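Local coordinates for protein phosphodiesterase (Candida albicans, PDB 6CPU) that belongs to the 3'5'-cyclic nucleotide phosphodiesterase family of the HD-domain clan, a mostly helical fold that holds a zinc and a magnesium ion, at residues I178-N181 and Q182-L186; I530-N534 and L535-N539. All coordinates share one frame; numbering follows the deposited sequence.

Contact 1: residues I178-N181 and Q182-L186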
ATOM      1  N   ILE A 178       0.460  -0.515  27.633  1.00 32.34           N
ATOM      2  CA  ILE A 178      -0.871  -0.005  27.979  1.00 31.87           C
ATOM      3  C   ILE A 178      -1.513   0.743  26.806  1.00 30.03           C
ATOM      4  O   ILE A 178      -2.700   0.589  26.535  1.00 27.90           O
ATOM      5  CB  ILE A 178      -0.814   0.949  29.198  1.00 33.02           C
ATOM      6  CG1 ILE A 178      -0.524   0.161  30.479  1.00 35.17           C
ATOM      7  CG2 ILE A 178      -2.110   1.741  29.356  1.00 33.11           C
ATOM      8  CD1 ILE A 178      -0.066   1.028  31.637  1.00 36.66           C
ATOM      9  N   ALA A 179      -0.736   1.573  26.120  1.00 28.00           N
ATOM     10  CA  ALA A 179      -1.270   2.278  24.967  1.00 25.98           C
ATOM     11  C   ALA A 179      -1.615   1.282  23.864  1.00 24.15           C
ATOM     12  O   ALA A 179      -2.638   1.420  23.211  1.00 24.42           O
ATOM     13  CB  ALA A 179      -0.292   3.335  24.466  1.00 26.97           C
ATOM     14  N   THR A 180      -0.758   0.282  23.668  1.00 23.72           N
ATOM     15  CA  THR A 180      -0.969  -0.746  22.652  1.00 24.41           C
ATOM     16  C   THR A 180      -2.271  -1.513  22.874  1.00 24.63           C
ATOM     17  O   THR A 180      -3.037  -1.743  21.936  1.00 23.38           O
ATOM     18  CB  THR A 180       0.242  -1.696  22.590  1.00 24.96           C
ATOM     19  OG1 THR A 180       1.380  -0.964  22.106  1.00 26.05           O
ATOM     20  CG2 THR A 180      -0.011  -2.897  21.679  1.00 24.66           C
ATOM     21  N   ASN A 181      -2.544  -1.912  24.115  1.00 25.05           N
ATOM     22  CA  ASN A 181      -3.760  -2.664  24.376  1.00 24.99           C
ATOM     23  C   ASN A 181      -5.018  -1.830  24.279  1.00 24.41           C
ATOM     24  O   ASN A 181      -6.078  -2.357  23.917  1.00 24.37           O
ATOM     25  CB  ASN A 181      -3.680  -3.364  25.736  1.00 27.88           C
ATOM     26  CG  ASN A 181      -2.649  -4.463  25.751  1.00 28.30           C
ATOM     27  OD1 ASN A 181      -2.466  -5.191  24.772  1.00 30.84           O
ATOM     28  ND2 ASN A 181      -1.968  -4.602  26.877  1.00 34.11           N
ATOM     29  N   GLN A 182      -4.899  -0.537  24.576  1.00 23.88           N
ATOM     30  CA  GLN A 182      -6.000   0.395  24.424  1.00 25.99           C
ATOM     31  C   GLN A 182      -6.342   0.599  22.932  1.00 24.70           C
ATOM     32  O   GLN A 182      -7.515   0.635  22.564  1.00 23.29           O
ATOM     33  CB  GLN A 182      -5.668   1.729  25.103  1.00 28.81           C
ATOM     34  CG  GLN A 182      -6.853   2.657  25.343  1.00 31.76           C
ATOM     35  CD  GLN A 182      -7.871   2.109  26.340  1.00 34.44           C
ATOM     36  OE1 GLN A 182      -8.945   2.679  26.514  1.00 38.27           O
ATOM     37  NE2 GLN A 182      -7.539   1.000  26.990  1.00 34.50           N
ATOM     38  N   LEU A 183      -5.322   0.733  22.085  1.00 24.76           N
ATOM     39  CA  LEU A 183      -5.563   0.803  20.627  1.00 23.91           C
ATOM     40  C   LEU A 183      -6.211  -0.466  20.083  1.00 24.01           C
ATOM     41  O   LEU A 183      -7.060  -0.384  19.206  1.00 24.07           O
ATOM     42  CB  LEU A 183      -4.262   1.081  19.860  1.00 23.04           C
ATOM     43  CG  LEU A 183      -3.704   2.481  20.090  1.00 23.51           C
ATOM     44  CD1 LEU A 183      -2.349   2.608  19.451  1.00 23.53           C
ATOM     45  CD2 LEU A 183      -4.634   3.571  19.560  1.00 24.03           C
ATOM     46  N   ILE A 184      -5.792  -1.634  20.588  1.00 23.97           N
ATOM     47  CA  ILE A 184      -6.382  -2.916  20.201  1.00 24.67           C
ATOM     48  C   ILE A 184      -7.860  -2.937  20.596  1.00 25.18           C
ATOM     49  O   ILE A 184      -8.717  -3.409  19.843  1.00 23.87           O
ATOM     50  CB  ILE A 184      -5.625  -4.118  20.829  1.00 26.02           C
ATOM     51  CG1 ILE A 184      -4.240  -4.272  20.190  1.00 25.94           C
ATOM     52  CG2 ILE A 184      -6.396  -5.421  20.640  1.00 26.50           C
ATOM     53  CD1 ILE A 184      -3.317  -5.258  20.874  1.00 26.01           C
ATOM     54  N   TYR A 185      -8.143  -2.411  21.783  1.00 26.42           N
ATOM     55  CA  TYR A 185      -9.502  -2.322  22.300  1.00 27.58           C
ATOM     56  C   TYR A 185     -10.384  -1.447  21.405  1.00 25.96           C
ATOM     57  O   TYR A 185     -11.506  -1.807  21.077  1.00 25.99           O
ATOM     58  CB  TYR A 185      -9.470  -1.775  23.728  1.00 29.18           C
ATOM     59  CG  TYR A 185     -10.822  -1.339  24.237  1.00 33.01           C
ATOM     60  CD1 TYR A 185     -11.139   0.007  24.370  1.00 34.69           C
ATOM     61  CD2 TYR A 185     -11.783  -2.278  24.587  1.00 36.74           C
ATOM     62  CE1 TYR A 185     -12.381   0.407  24.835  1.00 38.38           C
ATOM     63  CE2 TYR A 185     -13.025  -1.891  25.054  1.00 39.00           C
ATOM     64  CZ  TYR A 185     -13.320  -0.552  25.177  1.00 39.64           C
ATOM     65  OH  TYR A 185     -14.564  -0.186  25.644  1.00 46.42           O
ATOM     66  N   LEU A 186      -9.845  -0.305  20.996  1.00 26.03           N
ATOM     67  CA  LEU A 186     -10.559   0.617  20.116  1.00 25.89           C
ATOM     68  C   LEU A 186     -10.726   0.034  18.715  1.00 24.42           C
ATOM     69  O   LEU A 186     -11.751   0.236  18.088  1.00 25.16           O
ATOM     70  CB  LEU A 186      -9.846   1.968  20.079  1.00 25.87           C
ATOM     71  CG  LEU A 186      -9.812   2.765  21.388  1.00 26.78           C
ATOM     72  CD1 LEU A 186      -8.853   3.942  21.317  1.00 27.18           C
ATOM     73  CD2 LEU A 186     -11.198   3.250  21.763  1.00 27.63           C
TER

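Contact 2: residues I530-N534 and L535-N539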
ATOM      1  N   ILE A 530      12.853  -0.733 -21.973  1.00 44.70           N
ATOM      2  CA  ILE A 530      14.014  -1.488 -22.466  1.00 44.98           C
ATOM      3  C   ILE A 530      15.137  -1.437 -21.433  1.00 44.86           C
ATOM      4  O   ILE A 530      15.693  -2.474 -21.068  1.00 44.72           O
ATOM      5  CB  ILE A 530      14.509  -0.958 -23.834  1.00 47.99           C
ATOM      6  CG1 ILE A 530      13.457  -1.236 -24.918  1.00 48.17           C
ATOM      7  CG2 ILE A 530      15.841  -1.598 -24.219  1.00 46.50           C
ATOM      8  CD1 ILE A 530      13.594  -0.364 -26.150  1.00 48.66           C
ATOM      9  N   PHE A 531      15.443  -0.231 -20.950  1.00 48.53           N
ATOM     10  CA  PHE A 531      16.434  -0.034 -19.885  1.00 48.84           C
ATOM     11  C   PHE A 531      16.178  -1.002 -18.730  1.00 46.46           C
ATOM     12  O   PHE A 531      17.061  -1.774 -18.347  1.00 43.68           O
ATOM     13  CB  PHE A 531      16.390   1.427 -19.399  1.00 53.34           C
ATOM     14  CG  PHE A 531      17.324   1.732 -18.245  1.00 57.95           C
ATOM     15  CD1 PHE A 531      18.571   2.305 -18.474  1.00 59.04           C
ATOM     16  CD2 PHE A 531      16.944   1.470 -16.928  1.00 59.35           C
ATOM     17  CE1 PHE A 531      19.424   2.594 -17.419  1.00 60.47           C
ATOM     18  CE2 PHE A 531      17.797   1.754 -15.871  1.00 60.07           C
ATOM     19  CZ  PHE A 531      19.037   2.317 -16.116  1.00 60.24           C
ATOM     20  N   PHE A 532      14.953  -0.976 -18.202  1.00 45.49           N
ATOM     21  CA  PHE A 532      14.607  -1.771 -17.021  1.00 45.07           C
ATOM     22  C   PHE A 532      14.613  -3.279 -17.266  1.00 43.05           C
ATOM     23  O   PHE A 532      15.073  -4.047 -16.414  1.00 40.77           O
ATOM     24  CB  PHE A 532      13.249  -1.341 -16.449  1.00 45.77           C
ATOM     25  CG  PHE A 532      12.948  -1.958 -15.119  1.00 45.60           C
ATOM     26  CD1 PHE A 532      13.471  -1.412 -13.956  1.00 44.87           C
ATOM     27  CD2 PHE A 532      12.171  -3.110 -15.025  1.00 45.52           C
ATOM     28  CE1 PHE A 532      13.215  -1.990 -12.725  1.00 43.89           C
ATOM     29  CE2 PHE A 532      11.912  -3.694 -13.796  1.00 43.95           C
ATOM     30  CZ  PHE A 532      12.433  -3.130 -12.643  1.00 44.77           C
ATOM     31  N   ILE A 533      14.104  -3.705 -18.419  1.00 42.98           N
ATOM     32  CA  ILE A 533      14.082  -5.129 -18.765  1.00 45.01           C
ATOM     33  C   ILE A 533      15.498  -5.696 -18.919  1.00 46.77           C
ATOM     34  O   ILE A 533      15.803  -6.765 -18.389  1.00 47.93           O
ATOM     35  CB  ILE A 533      13.263  -5.391 -20.048  1.00 45.05           C
ATOM     36  CG1 ILE A 533      11.774  -5.160 -19.771  1.00 43.65           C
ATOM     37  CG2 ILE A 533      13.488  -6.815 -20.559  1.00 45.19           C
ATOM     38  CD1 ILE A 533      10.950  -4.902 -21.011  1.00 43.66           C
ATOM     39  N   ASN A 534      16.355  -4.979 -19.639  1.00 50.94           N
ATOM     40  CA  ASN A 534      17.738  -5.424 -19.837  1.00 54.20           C
ATOM     41  C   ASN A 534      18.540  -5.435 -18.541  1.00 54.64           C
ATOM     42  O   ASN A 534      19.155  -6.442 -18.195  1.00 57.19           O
ATOM     43  CB  ASN A 534      18.446  -4.561 -20.891  1.00 54.39           C
ATOM     44  CG  ASN A 534      18.023  -4.905 -22.311  1.00 54.98           C
ATOM     45  OD1 ASN A 534      17.725  -6.059 -22.618  1.00 53.91           O
ATOM     46  ND2 ASN A 534      18.005  -3.903 -23.186  1.00 56.53           N
ATOM     47  N   LEU A 535      18.507  -4.324 -17.813  1.00 55.25           N
ATOM     48  CA  LEU A 535      19.358  -4.168 -16.640  1.00 56.56           C
ATOM     49  C   LEU A 535      18.851  -4.865 -15.375  1.00 53.38           C
ATOM     50  O   LEU A 535      19.650  -5.137 -14.487  1.00 54.47           O
ATOM     51  CB  LEU A 535      19.626  -2.681 -16.380  1.00 60.29           C
ATOM     52  CG  LEU A 535      20.499  -2.041 -17.474  1.00 63.89           C
ATOM     53  CD1 LEU A 535      20.238  -0.549 -17.612  1.00 65.14           C
ATOM     54  CD2 LEU A 535      21.980  -2.306 -17.222  1.00 64.61           C
ATOM     55  N   PHE A 536      17.552  -5.171 -15.286  1.00 51.88           N
ATOM     56  CA  PHE A 536      17.000  -5.841 -14.086  1.00 50.43           C
ATOM     57  C   PHE A 536      16.075  -7.045 -14.337  1.00 48.17           C
ATOM     58  O   PHE A 536      16.349  -8.143 -13.853  1.00 47.42           O
ATOM     59  CB  PHE A 536      16.270  -4.826 -13.189  1.00 50.95           C
ATOM     60  CG  PHE A 536      17.154  -3.722 -12.671  1.00 51.36           C
ATOM     61  CD1 PHE A 536      18.224  -4.007 -11.838  1.00 52.47           C
ATOM     62  CD2 PHE A 536      16.912  -2.397 -13.014  1.00 53.25           C
ATOM     63  CE1 PHE A 536      19.042  -2.995 -11.364  1.00 52.81           C
ATOM     64  CE2 PHE A 536      17.726  -1.378 -12.542  1.00 53.43           C
ATOM     65  CZ  PHE A 536      18.793  -1.679 -11.715  1.00 53.41           C
ATOM     66  N   ALA A 537      14.981  -6.844 -15.070  1.00 47.32           N
ATOM     67  CA  ALA A 537      13.879  -7.818 -15.086  1.00 46.82           C
ATOM     68  C   ALA A 537      14.220  -9.138 -15.775  1.00 47.55           C
ATOM     69  O   ALA A 537      14.037 -10.218 -15.194  1.00 45.98           O
ATOM     70  CB  ALA A 537      12.644  -7.206 -15.725  1.00 46.59           C
ATOM     71  N   GLU A 538      14.704  -9.048 -17.012  1.00 48.76           N
ATOM     72  CA  GLU A 538      15.014 -10.239 -17.807  1.00 48.34           C
ATOM     73  C   GLU A 538      15.819 -11.238 -16.986  1.00 46.38           C
ATOM     74  O   GLU A 538      15.440 -12.400 -16.886  1.00 43.11           O
ATOM     75  CB  GLU A 538      15.766  -9.864 -19.089  1.00 51.37           C
ATOM     76  CG  GLU A 538      15.898 -11.005 -20.091  1.00 52.84           C
ATOM     77  CD  GLU A 538      16.080 -10.526 -21.523  1.00 55.15           C
ATOM     78  OE1 GLU A 538      16.499  -9.367 -21.732  1.00 54.96           O
ATOM     79  OE2 GLU A 538      15.801 -11.316 -22.449  1.00 58.06           O
ATOM     80  N   ASN A 539      16.900 -10.772 -16.368  1.00 46.27           N
ATOM     81  CA  ASN A 539      17.777 -11.652 -15.596  1.00 47.71           C
ATOM     82  C   ASN A 539      17.139 -12.255 -14.353  1.00 46.34           C
ATOM     83  O   ASN A 539      17.341 -13.436 -14.070  1.00 46.07           O
ATOM     84  CB  ASN A 539      19.065 -10.922 -15.209  1.00 50.69           C
ATOM     85  CG  ASN A 539      19.971 -10.674 -16.398  1.00 52.01           C
ATOM     86  OD1 ASN A 539      19.962 -11.429 -17.371  1.00 55.81           O
ATOM     87  ND2 ASN A 539      20.759  -9.609 -16.328  1.00 53.73           N
TER

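Contact 1: residues I178-N181 and Q182-L186
In the opening turns of helix 177-193, Thr180 and Ile184 meet one alpha-helical turn apart: the methyl CG2 of Thr180 lies 4.1 Å from CD1 of Ile184, and the two side chains cross at a slant. In the threonine, OG1 stands beside its own N (chi1 -67°), which leaves the methyl CG2 anti to that N and directed toward Ile184, with OG1 at the level of the preceding turn. There OG1 is hydrogen-bonded both to the carbonyl O of Ser176 and to NE of Arg175, so the one buried polar atom of this side chain is satisfied. Ile184 also packs on backbone, its CG1 lying 3.3 Å from the carbonyl O of Thr180. Asn181 runs alongside Ile184, pointing the same way, with OD1 4.0 Å from CD1 of Ile184. Regular i to i+4 bonding defines the segment as alpha helix: Leu183 N donates to Ala179 O at 3.0 Å with an N-H...O angle of 164°, and Tyr185 N to Asn181 O, also at 3.0 Å, with a more bent angle of 148°. Gln182 N to Ile178 O and Ile184 N to Thr180 O complete the set of four. Two other helices meet this one on its apolar side. Leu183 reaches Leu89 and Phe93 of helix 84-94, joined there by Leu186 on Leu89, while Thr180 and Ile184 rest on Arg392 of helix 377-394 and Leu183 on Ile393.

Contact 2: residues I530-N534 and L535-N539
Phe536 CB lies over one face of the Phe532 ring, offset toward the rim, while Phe532 CD1 approaches the Phe536 ring at its edge, 3.7 Å from CD2. The two ring planes are inclined at 52°. Phe532 CE2 also lies 4.1 Å from CB of the buried Ala537. In the backbone of the same residues the helix widens into a pi-type turn: Phe532 O accepts from Phe536 N at 2.9 Å and from Ala537 N at 3.1 Å, and the i to i+5 pattern continues from Glu538 N to Ile533 O at 2.9 Å. Farther out, Leu535 CD1 sits over the centre of the Phe531 ring, 3.3 Å from its centroid, a close CH-pi contact. Phe531 has CG anti to the backbone N (chi1 177°), which brings the ring to the leucine. At the polar edge Asn534 and Glu538 lie side by side with nearly coplanar end groups, OD1 of Asn534 3.6 Å from OE1 of Glu538. Lys562 NZ bridges these oxygens, by a hydrogen bond to Asn534 and a salt bridge to Glu538. That lysine belongs to helix 552-569, against which Ile530 and Ile533 also pack, whereas Phe532 and Ala537 touch the loop residue Val466 and Phe536 meets the ring of His427.

How the contacts relate
Contacts 1 and 2 lie on opposite sides of the chain's centre, each about 24 Å from it, with their own centres about 46 Å apart and their nearest atoms about 36 Å apart; they do not touch. Both are single-helix contacts, but 178-186 keeps regular alpha-helical bonding whereas 530-539 passes through a pi-type turn. Contact 2 belongs to the part of the chain that carries the cyclic nucleotide phosphodiesterase fold. Its Phe532 side chain is about 10 Å from the zinc ion, too far to be a ligand, and about 11 Å from the magnesium ion. The zinc is held by His278, His349, Asp350 and Asp462, so neither contact supplies a zinc ligand.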